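Local coordinates for putative uncharacterized protein (Emericella nidulans, PDB 3PGB) that probably oxidises primary amines to aldehydes as a copper- and topaquinone-dependent amine oxidase, at residues V672-F677 with V689-L694. Sequence-based numbering, arbitrary orientation.
With CA (calcium ion), chain E.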
ATOM      1  N   VAL A 672       6.467 -19.566  25.825  1.00 17.64           N
ATOM      2  CA  VAL A 672       5.994 -19.958  24.497  1.00 17.59           C
ATOM      3  C   VAL A 672       7.154 -19.907  23.506  1.00 17.82           C
ATOM      4  O   VAL A 672       7.684 -18.838  23.193  1.00 18.20           O
ATOM      5  CB  VAL A 672       4.832 -19.075  23.997  1.00 17.53           C
ATOM      6  CG1 VAL A 672       4.320 -19.583  22.652  1.00 17.20           C
ATOM      7  CG2 VAL A 672       3.708 -19.059  25.014  1.00 17.35           C
ATOM      8  N   ASP A 673       7.550 -21.086  23.044  1.00 17.91           N
ATOM      9  CA  ASP A 673       8.527 -21.248  21.997  1.00 17.98           C
ATOM     10  C   ASP A 673       7.738 -21.622  20.742  1.00 18.27           C
ATOM     11  O   ASP A 673       7.321 -22.776  20.566  1.00 18.16           O
ATOM     12  CB  ASP A 673       9.512 -22.344  22.399  1.00 18.13           C
ATOM     13  CG  ASP A 673      10.588 -22.591  21.361  1.00 18.51           C
ATOM     14  OD1 ASP A 673      10.312 -22.417  20.154  1.00 17.96           O
ATOM     15  OD2 ASP A 673      11.707 -22.994  21.767  1.00 19.29           O
ATOM     16  N   PHE A 674       7.521 -20.626  19.883  1.00 18.45           N
ATOM     17  CA  PHE A 674       6.707 -20.792  18.676  1.00 18.37           C
ATOM     18  C   PHE A 674       7.183 -21.962  17.804  1.00 18.32           C
ATOM     19  O   PHE A 674       6.357 -22.649  17.204  1.00 18.58           O
ATOM     20  CB  PHE A 674       6.671 -19.482  17.870  1.00 18.31           C
ATOM     21  CG  PHE A 674       5.676 -19.487  16.740  1.00 18.41           C
ATOM     22  CD1 PHE A 674       4.312 -19.459  17.001  1.00 18.73           C
ATOM     23  CD2 PHE A 674       6.097 -19.513  15.418  1.00 18.39           C
ATOM     24  CE1 PHE A 674       3.390 -19.465  15.964  1.00 18.11           C
ATOM     25  CE2 PHE A 674       5.173 -19.514  14.377  1.00 18.01           C
ATOM     26  CZ  PHE A 674       3.825 -19.493  14.652  1.00 18.18           C
ATOM     27  N   SER A 675       8.494 -22.205  17.749  1.00 18.10           N
ATOM     28  CA  SER A 675       9.041 -23.339  16.966  1.00 18.16           C
ATOM     29  C   SER A 675       8.358 -24.673  17.239  1.00 17.62           C
ATOM     30  O   SER A 675       8.197 -25.484  16.326  1.00 17.48           O
ATOM     31  CB  SER A 675      10.541 -23.523  17.215  1.00 18.08           C
ATOM     32  OG  SER A 675      11.278 -22.603  16.442  1.00 19.55           O
ATOM     33  N   THR A 676       7.972 -24.885  18.495  1.00 17.10           N
ATOM     34  CA  THR A 676       7.437 -26.163  18.955  1.00 16.74           C
ATOM     35  C   THR A 676       6.003 -26.411  18.478  1.00 16.70           C
ATOM     36  O   THR A 676       5.482 -27.507  18.635  1.00 16.66           O
ATOM     37  CB  THR A 676       7.493 -26.263  20.507  1.00 16.79           C
ATOM     38  OG1 THR A 676       6.558 -25.348  21.088  1.00 16.47           O
ATOM     39  CG2 THR A 676       8.904 -25.940  21.029  1.00 15.76           C
ATOM     40  N   PHE A 677       5.373 -25.393  17.891  1.00 16.88           N
ATOM     41  CA  PHE A 677       4.047 -25.543  17.275  1.00 16.86           C
ATOM     42  C   PHE A 677       4.098 -26.470  16.062  1.00 16.93           C
ATOM     43  O   PHE A 677       3.076 -27.037  15.677  1.00 16.71           O
ATOM     44  CB  PHE A 677       3.495 -24.187  16.807  1.00 16.72           C
ATOM     45  CG  PHE A 677       2.979 -23.293  17.910  1.00 16.47           C
ATOM     46  CD1 PHE A 677       3.436 -23.400  19.230  1.00 16.46           C
ATOM     47  CD2 PHE A 677       2.051 -22.296  17.605  1.00 15.91           C
ATOM     48  CE1 PHE A 677       2.955 -22.546  20.221  1.00 15.98           C
ATOM     49  CE2 PHE A 677       1.568 -21.441  18.584  1.00 16.05           C
ATOM     50  CZ  PHE A 677       2.022 -21.567  19.900  1.00 16.61           C
ATOM     51  N   VAL A 689      -4.652 -22.180  11.733  1.00 14.77           N
ATOM     52  CA  VAL A 689      -4.459 -20.792  12.120  1.00 14.18           C
ATOM     53  C   VAL A 689      -3.357 -20.226  11.242  1.00 14.00           C
ATOM     54  O   VAL A 689      -2.285 -20.823  11.123  1.00 13.97           O
ATOM     55  CB  VAL A 689      -4.031 -20.673  13.591  1.00 14.09           C
ATOM     56  CG1 VAL A 689      -3.834 -19.212  13.974  1.00 14.31           C
ATOM     57  CG2 VAL A 689      -5.045 -21.321  14.485  1.00 13.95           C
ATOM     58  N   VAL A 690      -3.623 -19.089  10.610  1.00 13.77           N
ATOM     59  CA  VAL A 690      -2.613 -18.399   9.829  1.00 13.37           C
ATOM     60  C   VAL A 690      -1.997 -17.311  10.702  1.00 13.24           C
ATOM     61  O   VAL A 690      -2.697 -16.434  11.193  1.00 12.91           O
ATOM     62  CB  VAL A 690      -3.210 -17.796   8.559  1.00 13.46           C
ATOM     63  CG1 VAL A 690      -2.122 -17.130   7.719  1.00 13.36           C
ATOM     64  CG2 VAL A 690      -3.924 -18.874   7.762  1.00 13.20           C
ATOM     65  N   TRP A 691      -0.686 -17.407  10.911  1.00 13.38           N
ATOM     66  CA  TRP A 691       0.075 -16.428  11.679  1.00 13.32           C
ATOM     67  C   TRP A 691       0.814 -15.509  10.701  1.00 13.22           C
ATOM     68  O   TRP A 691       1.659 -15.969   9.939  1.00 12.89           O
ATOM     69  CB  TRP A 691       1.079 -17.138  12.598  1.00 13.35           C
ATOM     70  CG  TRP A 691       0.480 -18.203  13.463  1.00 13.57           C
ATOM     71  CD1 TRP A 691       0.302 -19.515  13.142  1.00 14.50           C
ATOM     72  CD2 TRP A 691      -0.015 -18.050  14.797  1.00 13.57           C
ATOM     73  NE1 TRP A 691      -0.278 -20.190  14.190  1.00 13.98           N
ATOM     74  CE2 TRP A 691      -0.481 -19.311  15.219  1.00 13.55           C
ATOM     75  CE3 TRP A 691      -0.109 -16.970  15.677  1.00 13.43           C
ATOM     76  CZ2 TRP A 691      -1.035 -19.522  16.482  1.00 13.67           C
ATOM     77  CZ3 TRP A 691      -0.658 -17.182  16.933  1.00 13.67           C
ATOM     78  CH2 TRP A 691      -1.111 -18.448  17.323  1.00 13.20           C
ATOM     79  N   LEU A 692       0.492 -14.218  10.727  1.00 13.39           N
ATOM     80  CA  LEU A 692       1.018 -13.258   9.748  1.00 13.54           C
ATOM     81  C   LEU A 692       1.917 -12.228  10.397  1.00 13.68           C
ATOM     82  O   LEU A 692       1.581 -11.692  11.457  1.00 13.82           O
ATOM     83  CB  LEU A 692      -0.128 -12.509   9.070  1.00 13.44           C
ATOM     84  CG  LEU A 692      -1.130 -13.346   8.294  1.00 13.28           C
ATOM     85  CD1 LEU A 692      -2.298 -12.470   7.894  1.00 13.06           C
ATOM     86  CD2 LEU A 692      -0.466 -13.997   7.079  1.00 13.02           C
ATOM     87  N   ASN A 693       3.048 -11.938   9.754  1.00 13.78           N
ATOM     88  CA  ASN A 693       3.905 -10.836  10.172  1.00 14.00           C
ATOM     89  C   ASN A 693       3.695  -9.594   9.314  1.00 14.38           C
ATOM     90  O   ASN A 693       3.777  -9.652   8.085  1.00 14.50           O
ATOM     91  CB  ASN A 693       5.383 -11.237  10.131  1.00 13.93           C
ATOM     92  CG  ASN A 693       5.805 -12.059  11.337  1.00 13.67           C
ATOM     93  OD1 ASN A 693       5.309 -11.859  12.447  1.00 13.98           O
ATOM     94  ND2 ASN A 693       6.734 -12.980  11.126  1.00 12.26           N
ATOM     95  N   LEU A 694       3.391  -8.477   9.968  1.00 14.72           N
ATOM     96  CA  LEU A 694       3.585  -7.175   9.366  1.00 15.12           C
ATOM     97  C   LEU A 694       4.953  -6.719   9.847  1.00 15.79           C
ATOM     98  O   LEU A 694       5.395  -7.125  10.924  1.00 16.48           O
ATOM     99  CB  LEU A 694       2.493  -6.196   9.797  1.00 15.01           C
ATOM    100  CG  LEU A 694       1.036  -6.589   9.523  1.00 14.41           C
ATOM    101  CD1 LEU A 694       0.137  -5.376   9.701  1.00 14.22           C
ATOM    102  CD2 LEU A 694       0.843  -7.180   8.152  1.00 13.64           C
TER
HETATM  103 CA    CA E 902       1.290 -28.488  15.580  1.00 16.39          CA
HETATM  104  O   HOH W   1       1.358 -28.522  17.946  1.00  7.09           O
HETATM  105  O   HOH W   2      -0.191 -26.637  16.128  1.00 10.68           O
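With its CG trans to the backbone N (chi1 -170°), Phe674 sends its ring across to the indole of Trp691, whose own CG, opposite the carbonyl carbon (chi1 -52°), carries the indole out from the strand toward the turn. Together with Phe677 they form a buried aromatic cluster in the enzyme domain of this copper amine oxidase. The cluster joins the short 3-10 turn 674-677 to strand 686-698, which runs on to the copper ligand His698. The backbones stay well apart, and the contact is made by the side chains.

Phe674 and Trp691 make a T-shaped pair. The phenyl edge, through CE1 and CZ, stands over one face of the indole, with the planes at 78°. Phe674 CZ lies 3.8 Å from Trp691 CG. The opposite indole face has Val689 CG1 near its rim. Phe677 adds a second, offset edge-to-face contact at the six-membered ring. Its CE2 comes within 3.9 Å of Trp691 CZ2. Phe674 CD1 also lies over a face of the Phe677 ring, so the two phenylalanines pack on each other as well. Trp691 NE1 is hydrogen-bonded to Thr649 OG1 on the neighbouring strand 646-650, which helps fix the rotation of the indole.

The turn is closed by Asp673 O, which accepts from both Thr676 N and Thr676 OG1, the latter at 2.7 Å. Phe677 links the cluster to a calcium site: its ring packs inward and its carbonyl faces the metal. Glu584, Asn679 and Glu681 also bind this calcium, along with two waters. Phe677 O lies 2.3 Å from the calcium ion.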